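Local coordinates for dally-like protein (Drosophila melanogaster, PDB 3ODN) that is a glypican that probably serves as a cell-surface heparan sulfate proteoglycan and takes part in Hedgehog signalling, at residues 250-255 / 425-430; 150-155 / 314-319. The protein carries 2 engineered substitutions. All blocks are in the same frame, centred on the assembly; numbering follows the deposited sequence.

Contact 1: residues 250-255 / 425-430; sequences NVIKGC and SVCSNE
I252 and V426 mark the closest approach of two short helical runs, their CA atoms 8.0 Å apart. Residues 250-255 form the last part of helix 245-255, in which G254 N bonds to N250 O and C255 N to V251 O, while 425-430 begins in the short helix 422-428 and continues as loop. No hydrogen bond crosses between the segments, so the side chains alone bridge the gap.

All the contact across the segments passes through one methyl group, I252 CD1. The side chain of I252 puts CG1 beside its backbone N (chi1 -58°) and then extends (chi2 157°), which carries CD1 forward to the neighbouring helix. There CD1 meets V426 CG1 at 3.5 Å, with CB of the same valine only slightly farther off, and it also lies 3.7 Å from C427 SG. The isoleucine and valine side chains meet at a slant, and CD1 thus touches one valine branch and a sulfur from the next residue. That sulfur is disulfide-bonded to C248, one turn before I252 on helix 245-255. L62 of helix 48-106 touches both I252 and V426, and P423 adds to the cover of I252. At the end of the segment, C255 is bonded to C223, tying the helix to 222-231.

Chemically this is a small, wholly apolar interface of 124 Å² in which all three touching residues are buried. A modest van der Waals contact lies against the covalent C248-C427 link that joins the same two helices.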
loop_
_atom_site.group_PDB
_atom_site.type_symbol
_atom_site.label_atom_id
_atom_site.label_comp_id
_atom_site.label_asym_id
_atom_site.label_seq_id
_atom_site.Cartn_x
_atom_site.Cartn_y
_atom_site.Cartn_z
ATOM N N ASN A 250 30.407 -10.980 -2.793
ATOM C CA ASN A 250 30.196 -12.276 -2.130
ATOM C C ASN A 250 30.328 -12.157 -0.634
ATOM O O ASN A 250 29.496 -12.723 0.080
ATOM C CB ASN A 250 31.134 -13.366 -2.669
ATOM C CG ASN A 250 30.587 -14.168 -3.834
ATOM O OD1 ASN A 250 29.423 -14.045 -4.234
ATOM N ND2 ASN A 250 31.413 -15.031 -4.398
ATOM N N VAL A 251 31.323 -11.385 -0.151
ATOM C CA VAL A 251 31.550 -11.140 1.281
ATOM C C VAL A 251 30.350 -10.400 1.848
ATOM O O VAL A 251 29.730 -10.896 2.793
ATOM C CB VAL A 251 32.907 -10.424 1.570
ATOM C CG1 VAL A 251 32.959 -9.795 2.962
ATOM C CG2 VAL A 251 34.088 -11.365 1.349
ATOM N N ILE A 252 29.975 -9.260 1.226
ATOM C CA ILE A 252 28.841 -8.443 1.684
ATOM C C ILE A 252 27.476 -9.163 1.615
ATOM O O ILE A 252 26.670 -8.985 2.529
ATOM C CB ILE A 252 28.900 -6.961 1.202
ATOM C CG1 ILE A 252 30.221 -6.324 1.698
ATOM C CG2 ILE A 252 27.712 -6.153 1.740
ATOM C CD1 ILE A 252 30.692 -5.183 0.968
ATOM N N LYS A 253 27.272 -10.053 0.612
ATOM C CA LYS A 253 26.068 -10.897 0.512
ATOM C C LYS A 253 25.985 -11.854 1.743
ATOM O O LYS A 253 24.906 -12.039 2.312
ATOM C CB LYS A 253 26.054 -11.711 -0.796
ATOM C CG LYS A 253 25.662 -10.928 -2.038
ATOM C CD LYS A 253 25.150 -11.846 -3.147
ATOM C CE LYS A 253 24.948 -11.130 -4.459
ATOM N NZ LYS A 253 23.877 -10.088 -4.396
ATOM N N GLY A 254 27.130 -12.413 2.150
ATOM C CA GLY A 254 27.228 -13.291 3.312
ATOM C C GLY A 254 26.968 -12.576 4.627
ATOM O O GLY A 254 26.397 -13.168 5.553
ATOM N N CYS A 255 27.406 -11.295 4.720
ATOM C CA CYS A 255 27.193 -10.422 5.884
ATOM C C CYS A 255 25.705 -10.148 6.049
ATOM O O CYS A 255 25.164 -10.281 7.152
ATOM C CB CYS A 255 27.968 -9.117 5.731
ATOM S SG CYS A 255 29.754 -9.280 5.942
ATOM N N SER A 425 26.182 -1.414 -3.943
ATOM C CA SER A 425 26.236 -0.029 -3.463
ATOM C C SER A 425 27.481 0.153 -2.548
ATOM O O SER A 425 28.309 1.040 -2.808
ATOM C CB SER A 425 24.937 0.339 -2.740
ATOM O OG SER A 425 24.941 1.661 -2.221
ATOM N N VAL A 426 27.654 -0.755 -1.550
ATOM C CA VAL A 426 28.795 -0.790 -0.621
ATOM C C VAL A 426 30.167 -0.847 -1.358
ATOM O O VAL A 426 31.056 -0.047 -1.050
ATOM C CB VAL A 426 28.674 -1.933 0.434
ATOM C CG1 VAL A 426 29.771 -1.830 1.492
ATOM C CG2 VAL A 426 27.306 -1.939 1.100
ATOM N N CYS A 427 30.322 -1.767 -2.328
ATOM C CA CYS A 427 31.588 -1.972 -3.047
ATOM C C CYS A 427 32.023 -0.856 -3.991
ATOM O O CYS A 427 33.216 -0.710 -4.238
ATOM C CB CYS A 427 31.609 -3.333 -3.739
ATOM S SG CYS A 427 31.393 -4.737 -2.615
ATOM N N SER A 428 31.061 -0.115 -4.550
ATOM C CA SER A 428 31.261 0.967 -5.516
ATOM C C SER A 428 31.682 2.295 -4.877
ATOM O O SER A 428 32.184 3.176 -5.581
ATOM C CB SER A 428 29.980 1.174 -6.313
ATOM O OG SER A 428 28.933 1.624 -5.465
ATOM N N ASN A 429 31.452 2.439 -3.559
ATOM C CA ASN A 429 31.740 3.626 -2.762
ATOM C C ASN A 429 33.225 3.945 -2.596
ATOM O O ASN A 429 34.031 3.030 -2.421
ATOM C CB ASN A 429 31.082 3.506 -1.393
ATOM C CG ASN A 429 30.527 4.819 -0.937
ATOM O OD1 ASN A 429 29.449 5.235 -1.377
ATOM N ND2 ASN A 429 31.295 5.538 -0.121
ATOM N N GLU A 430 33.563 5.263 -2.568
ATOM C CA GLU A 430 34.915 5.840 -2.388
ATOM C C GLU A 430 35.644 5.239 -1.169
ATOM O O GLU A 430 36.875 5.192 -1.132
ATOM C CB GLU A 430 34.841 7.382 -2.264
ATOM C CG GLU A 430 34.187 8.080 -3.454
ATOM C CD GLU A 430 33.708 9.502 -3.218
ATOM O OE1 GLU A 430 34.424 10.444 -3.629
ATOM O OE2 GLU A 430 32.599 9.675 -2.659
#

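Contact 2: residues 150-155 / 314-319; sequences KMFTVL and RVFQGC
F152 and F316 bring two aromatic rings together, with V315 packed against the first. F316 CE1 sits at the edge of the F152 ring, near its plane, and is 4.1 Å from F152 CZ. The two ring planes are almost perpendicular, at about 86°. V315 comes to the F152 ring obliquely, its CG1 methyl 3.7 Å from F152 CZ and its CG2 methyl 3.7 Å from F152 CE2; both methyls lie on the same side of the ring plane, beside its CE2-CZ end. Beyond the two segments, F161 meets the F152 ring with planes at about 55°, F304 and T312 also touch this side chain, and Y159 packs edge-to-face with F316.

The torsions explain the reach. In F152 the ring stands opposite the backbone N (chi1 179°), the side chain setting out toward residues 314-319, and V315 points back at it from the other helix. F316 leaves its backbone in a different direction, but CG beside the backbone N swings the ring so that CE1 comes nearer. The CA atoms of F152 and V315 remain 9.6 Å apart, a gap spanned by the F152 ring and the V315 branches together, and no hydrogen bond passes between the segments.

Both F152 and V315 are buried. C319 N bonds back to V315 O at 3.0 Å, and C319 is joined by a disulfide to C168 of helix 163-176. This aromatic cluster between helices 136-155 and 308-318 lies toward one end of the elongated, all-helical glypican core, about 45 Å from the centre of the chain to that of the contact.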
loop_
_atom_site.group_PDB
_atom_site.type_symbol
_atom_site.label_atom_id
_atom_site.label_comp_id
_atom_site.label_asym_id
_atom_site.label_seq_id
_atom_site.Cartn_x
_atom_site.Cartn_y
_atom_site.Cartn_z
ATOM N N LYS A 150 -37.954 6.344 2.834
ATOM C CA LYS A 150 -38.188 7.775 3.022
ATOM C C LYS A 150 -38.844 8.360 1.779
ATOM O O LYS A 150 -39.825 9.087 1.892
ATOM C CB LYS A 150 -36.862 8.523 3.274
ATOM C CG LYS A 150 -36.168 8.203 4.589
ATOM C CD LYS A 150 -36.884 8.715 5.825
ATOM C CE LYS A 150 -35.963 8.667 7.015
ATOM N NZ LYS A 150 -34.833 9.622 6.872
ATOM N N MET A 151 -38.296 8.038 0.601
ATOM C CA MET A 151 -38.776 8.538 -0.684
ATOM C C MET A 151 -40.125 7.978 -1.099
ATOM O O MET A 151 -40.888 8.702 -1.737
ATOM C CB MET A 151 -37.735 8.324 -1.782
ATOM C CG MET A 151 -36.607 9.316 -1.729
ATOM S SD MET A 151 -35.438 9.047 -3.060
ATOM C CE MET A 151 -36.418 9.658 -4.461
ATOM N N PHE A 152 -40.428 6.705 -0.747
ATOM C CA PHE A 152 -41.720 6.113 -1.077
ATOM C C PHE A 152 -42.797 6.857 -0.288
ATOM O O PHE A 152 -43.780 7.311 -0.880
ATOM C CB PHE A 152 -41.754 4.593 -0.802
ATOM C CG PHE A 152 -43.095 3.955 -1.104
ATOM C CD1 PHE A 152 -44.048 3.792 -0.104
ATOM C CD2 PHE A 152 -43.433 3.589 -2.403
ATOM C CE1 PHE A 152 -45.311 3.259 -0.393
ATOM C CE2 PHE A 152 -44.694 3.043 -2.690
ATOM C CZ PHE A 152 -45.622 2.880 -1.683
ATOM N N THR A 153 -42.581 7.014 1.035
ATOM C CA THR A 153 -43.481 7.722 1.940
ATOM C C THR A 153 -43.720 9.162 1.514
ATOM O O THR A 153 -44.869 9.539 1.389
ATOM C CB THR A 153 -43.067 7.568 3.407
ATOM O OG1 THR A 153 -41.648 7.592 3.533
ATOM C CG2 THR A 153 -43.587 6.298 4.012
ATOM N N VAL A 154 -42.652 9.935 1.226
ATOM C CA VAL A 154 -42.716 11.330 0.769
ATOM C C VAL A 154 -43.673 11.478 -0.447
ATOM O O VAL A 154 -44.591 12.307 -0.405
ATOM C CB VAL A 154 -41.289 11.904 0.493
ATOM C CG1 VAL A 154 -41.338 13.203 -0.308
ATOM C CG2 VAL A 154 -40.522 12.120 1.790
ATOM N N LEU A 155 -43.458 10.660 -1.506
ATOM C CA LEU A 155 -44.265 10.651 -2.729
ATOM C C LEU A 155 -45.734 10.300 -2.436
ATOM O O LEU A 155 -46.642 10.956 -2.957
ATOM C CB LEU A 155 -43.673 9.650 -3.733
ATOM C CG LEU A 155 -44.475 9.385 -5.006
ATOM C CD1 LEU A 155 -44.064 10.326 -6.117
ATOM C CD2 LEU A 155 -44.316 7.961 -5.452
ATOM N N ARG A 314 -46.435 -1.257 -8.463
ATOM C CA ARG A 314 -45.753 -2.528 -8.190
ATOM C C ARG A 314 -45.730 -2.848 -6.687
ATOM O O ARG A 314 -45.761 -4.024 -6.318
ATOM C CB ARG A 314 -44.324 -2.504 -8.741
ATOM C CG ARG A 314 -44.205 -2.330 -10.253
ATOM C CD ARG A 314 -42.841 -1.753 -10.580
ATOM N NE ARG A 314 -42.698 -1.382 -11.988
ATOM C CZ ARG A 314 -41.610 -0.813 -12.496
ATOM N NH1 ARG A 314 -40.573 -0.534 -11.715
ATOM N NH2 ARG A 314 -41.550 -0.516 -13.788
ATOM N N VAL A 315 -45.672 -1.803 -5.832
ATOM C CA VAL A 315 -45.681 -1.936 -4.371
ATOM C C VAL A 315 -47.084 -2.336 -3.941
ATOM O O VAL A 315 -47.240 -3.280 -3.164
ATOM C CB VAL A 315 -45.194 -0.647 -3.636
ATOM C CG1 VAL A 315 -45.371 -0.761 -2.119
ATOM C CG2 VAL A 315 -43.743 -0.319 -3.983
ATOM N N PHE A 316 -48.101 -1.624 -4.468
ATOM C CA PHE A 316 -49.527 -1.830 -4.162
ATOM C C PHE A 316 -50.054 -3.253 -4.441
ATOM O O PHE A 316 -50.929 -3.734 -3.716
ATOM C CB PHE A 316 -50.409 -0.716 -4.775
ATOM C CG PHE A 316 -50.373 0.663 -4.124
ATOM C CD1 PHE A 316 -49.604 0.904 -2.986
ATOM C CD2 PHE A 316 -51.113 1.718 -4.650
ATOM C CE1 PHE A 316 -49.575 2.171 -2.389
ATOM C CE2 PHE A 316 -51.089 2.984 -4.046
ATOM C CZ PHE A 316 -50.329 3.198 -2.914
ATOM N N GLN A 317 -49.486 -3.939 -5.450
ATOM C CA GLN A 317 -49.799 -5.335 -5.797
ATOM C C GLN A 317 -49.204 -6.286 -4.731
ATOM O O GLN A 317 -49.844 -7.281 -4.372
ATOM C CB GLN A 317 -49.221 -5.691 -7.183
ATOM C CG GLN A 317 -49.985 -5.093 -8.356
ATOM C CD GLN A 317 -49.259 -5.286 -9.662
ATOM O OE1 GLN A 317 -49.053 -6.411 -10.135
ATOM N NE2 GLN A 317 -48.878 -4.185 -10.290
ATOM N N GLY A 318 -47.995 -5.951 -4.250
ATOM C CA GLY A 318 -47.250 -6.703 -3.245
ATOM C C GLY A 318 -47.838 -6.675 -1.847
ATOM O O GLY A 318 -48.040 -7.734 -1.247
ATOM N N CYS A 319 -48.106 -5.466 -1.307
ATOM C CA CYS A 319 -48.665 -5.308 0.041
ATOM C C CYS A 319 -50.172 -5.038 0.017
ATOM O O CYS A 319 -50.942 -5.917 0.405
ATOM C CB CYS A 319 -47.910 -4.262 0.866
ATOM S SG CYS A 319 -46.130 -4.144 0.517
#

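Contacts 1 and 2 lie on opposite sides of the centre of one elongated, strand-free chain, contact 2 nearer its end, their centres 75 Å apart and their nearest atoms about 61 Å apart. They share no helix: contact 1 pairs 245-255 with 422-428, and contact 2 pairs 136-155 with 308-318. Along the chain the segments alternate, 150-155, 250-255, 314-319 and 425-430, so the polypeptide passes back and forth between the two regions. The principle illustrated is that an elongated helical core can pack sequence-distant parts together at widely separated places. A disulfide sulfur takes part in contact 1; in contact 2 the disulfide cysteine C319 belongs to one segment but does not touch the other.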